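Local structure of carbohydrate binding protein (Flavobacterium johnsoniae, 3HZB) at residues Ile38-Ile43 / Asn65-Leu71. The protein binds calcium through this betagamma-crystallin domain, one piece of a longer, probably secreted protein that probably also binds carbohydrate. Sequence-based numbering, arbitrary orientation.
With CA (calcium ion), chain K; CA (calcium ion), chain L.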
loop_
_atom_site.group_PDB
_atom_site.type_symbol
_atom_site.label_atom_id
_atom_site.label_comp_id
_atom_site.label_asym_id
_atom_site.label_seq_id
_atom_site.Cartn_x
_atom_site.Cartn_y
_atom_site.Cartn_z
ATOM N N ILE B 38 2.076 11.283 13.196
ATOM C CA ILE B 38 1.885 10.195 12.240
ATOM C C ILE B 38 3.164 9.392 12.004
ATOM O O ILE B 38 4.252 9.963 11.901
ATOM C CB ILE B 38 1.345 10.745 10.897
ATOM C CG1 ILE B 38 -0.040 11.361 11.122
ATOM C CG2 ILE B 38 1.268 9.628 9.860
ATOM C CD1 ILE B 38 -0.598 12.111 9.914
ATOM N N SER B 39 3.031 8.065 11.932
ATOM C CA SER B 39 4.183 7.187 11.716
ATOM C C SER B 39 4.068 6.212 10.548
ATOM O O SER B 39 5.076 5.707 10.060
ATOM C CB SER B 39 4.495 6.404 12.985
ATOM O OG SER B 39 5.084 7.257 13.938
ATOM N N SER B 40 2.851 5.917 10.115
ATOM C CA SER B 40 2.679 5.026 8.973
ATOM C C SER B 40 1.405 5.401 8.232
ATOM O O SER B 40 0.541 6.096 8.779
ATOM C CB SER B 40 2.655 3.547 9.410
ATOM O OG SER B 40 1.558 3.232 10.246
ATOM N N LEU B 41 1.306 4.970 6.979
ATOM C CA LEU B 41 0.139 5.286 6.166
ATOM C C LEU B 41 -0.199 4.202 5.164
ATOM O O LEU B 41 0.686 3.590 4.575
ATOM C CB LEU B 41 0.357 6.563 5.350
ATOM C CG LEU B 41 0.842 7.889 5.922
ATOM C CD1 LEU B 41 2.342 7.840 6.178
ATOM C CD2 LEU B 41 0.532 8.979 4.902
ATOM N N ARG B 42 -1.491 3.977 4.970
ATOM C CA ARG B 42 -1.942 3.026 3.970
ATOM C C ARG B 42 -2.473 3.924 2.865
ATOM O O ARG B 42 -3.185 4.893 3.133
ATOM C CB ARG B 42 -3.078 2.146 4.489
ATOM C CG ARG B 42 -2.646 0.980 5.363
ATOM C CD ARG B 42 -3.863 0.180 5.791
ATOM N NE ARG B 42 -3.543 -0.864 6.760
ATOM C CZ ARG B 42 -3.051 -2.059 6.449
ATOM N NH1 ARG B 42 -2.817 -2.382 5.182
ATOM N NH2 ARG B 42 -2.792 -2.936 7.412
ATOM N N ILE B 43 -2.111 3.632 1.627
ATOM C CA ILE B 43 -2.603 4.446 0.533
ATOM C C ILE B 43 -3.170 3.597 -0.591
ATOM O O ILE B 43 -2.483 2.756 -1.180
ATOM C CB ILE B 43 -1.505 5.420 0.032
ATOM C CG1 ILE B 43 -1.618 5.620 -1.473
ATOM C CG2 ILE B 43 -0.143 4.954 0.489
ATOM C CD1 ILE B 43 -0.657 6.628 -1.990
ATOM N N ASN B 65 3.095 7.437 -2.156
ATOM C CA ASN B 65 2.201 6.872 -3.163
ATOM C C ASN B 65 1.995 5.363 -3.056
ATOM O O ASN B 65 1.479 4.735 -3.981
ATOM C CB ASN B 65 2.693 7.232 -4.565
ATOM C CG ASN B 65 4.179 7.031 -4.723
ATOM O OD1 ASN B 65 4.726 6.024 -4.282
ATOM N ND2 ASN B 65 4.842 7.988 -5.364
ATOM N N SER B 66 2.397 4.796 -1.923
ATOM C CA SER B 66 2.242 3.369 -1.648
ATOM C C SER B 66 2.381 3.227 -0.136
ATOM O O SER B 66 3.004 4.074 0.508
ATOM C CB SER B 66 3.320 2.549 -2.371
ATOM O OG SER B 66 4.621 2.898 -1.932
ATOM N N ASP B 67 1.787 2.181 0.434
ATOM C CA ASP B 67 1.848 1.971 1.880
ATOM C C ASP B 67 3.258 2.161 2.427
ATOM O O ASP B 67 4.226 1.642 1.866
ATOM C CB ASP B 67 1.373 0.557 2.249
ATOM C CG ASP B 67 -0.066 0.300 1.867
ATOM O OD1 ASP B 67 -0.811 1.277 1.648
ATOM O OD2 ASP B 67 -0.459 -0.886 1.799
ATOM N N ASN B 68 3.366 2.909 3.522
ATOM C CA ASN B 68 4.650 3.149 4.174
ATOM C C ASN B 68 4.451 2.715 5.621
ATOM O O ASN B 68 3.723 3.357 6.376
ATOM C CB ASN B 68 5.019 4.631 4.117
ATOM C CG ASN B 68 6.443 4.894 4.565
ATOM O OD1 ASN B 68 6.849 4.484 5.652
ATOM N ND2 ASN B 68 7.207 5.583 3.728
ATOM N N SER B 69 5.100 1.620 5.998
ATOM C CA SER B 69 4.954 1.066 7.338
ATOM C C SER B 69 5.673 1.807 8.460
ATOM O O SER B 69 5.421 1.538 9.631
ATOM C CB SER B 69 5.411 -0.395 7.340
ATOM O OG SER B 69 6.785 -0.479 7.003
ATOM N N CYS B 70 6.563 2.731 8.122
ATOM C CA CYS B 70 7.287 3.461 9.158
ATOM C C CYS B 70 8.074 4.599 8.530
ATOM O O CYS B 70 9.117 4.376 7.911
ATOM C CB CYS B 70 8.239 2.502 9.877
ATOM S SG CYS B 70 8.673 2.866 11.616
ATOM N N LEU B 71 7.563 5.817 8.674
ATOM C CA LEU B 71 8.228 6.985 8.114
ATOM C C LEU B 71 9.657 7.074 8.631
ATOM O O LEU B 71 9.949 6.642 9.747
ATOM C CB LEU B 71 7.458 8.251 8.485
ATOM C CG LEU B 71 6.031 8.287 7.926
ATOM C CD1 LEU B 71 5.291 9.491 8.485
ATOM C CD2 LEU B 71 6.073 8.331 6.405
HETATM CA CA CA K . -2.395 0.009 -0.418
HETATM CA CA CA L . 4.054 8.264 15.976
HETATM O O HOH W 1 -3.051 -1.235 2.556
HETATM O O HOH W 2 -4.815 0.792 0.923
HETATM O O HOH W 3 6.436 7.684 16.938
HETATM O O HOH W 4 3.467 9.205 18.325
HETATM O O HOH W 5 4.518 5.946 17.421
#
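D67 reaches across to strand 40-43, where OD1 takes the backbone N-H of I43 nearly along its own C-O axis, N to OD1 2.7 Å. The torsion behind this sets CG anti to the carbonyl carbon (chi1 -62°), and a short acid suits the place because its OD1 can also bind a calcium ion at 2.9 Å, alongside I43 O. Water 2 and the same two atoms of the second subunit make up the rest of the ligands, at the joint between two copies of the domain. R42 starts beside D67 OD1 with CB at 3.7 Å, then extends away from it; the guanidinium and carboxylate planes stand 81° apart, and NH1 to OD2, at 4.4 Å, is too long for a salt bridge. Water 1 spans the gap, in plane at the guanidinium edge and donating to OD2, while NH1 also bonds N65 O of the second subunit.

Here the loop after strand 60-64, within the Greek key of a betagamma-crystallin domain, runs antiparallel along strand 40-43. L41 and N68 form a hydrogen-bonded pair, N to O 3.0 Å each way, and L71 N continues the line to S39 O. Asparagine fits the bend that follows: N68 OD1 accepts from C70 N, an Asx turn, before C70 is tied to C9 by a disulfide.

L71 points at the strand, and its CD2 meets L41 CD1 at 3.8 Å, the two buried, branched side chains crossing at about a right angle. At the S39-S40 bulge opposite Y6, the small S40 lets its CB lie 3.2 Å from N68 O while OG bonds D8 O. S39 OG binds a second calcium ion, together with K7 O, D37 O, D77 OD1 and three waters, and is hydrogen-bonded to N76 OD1.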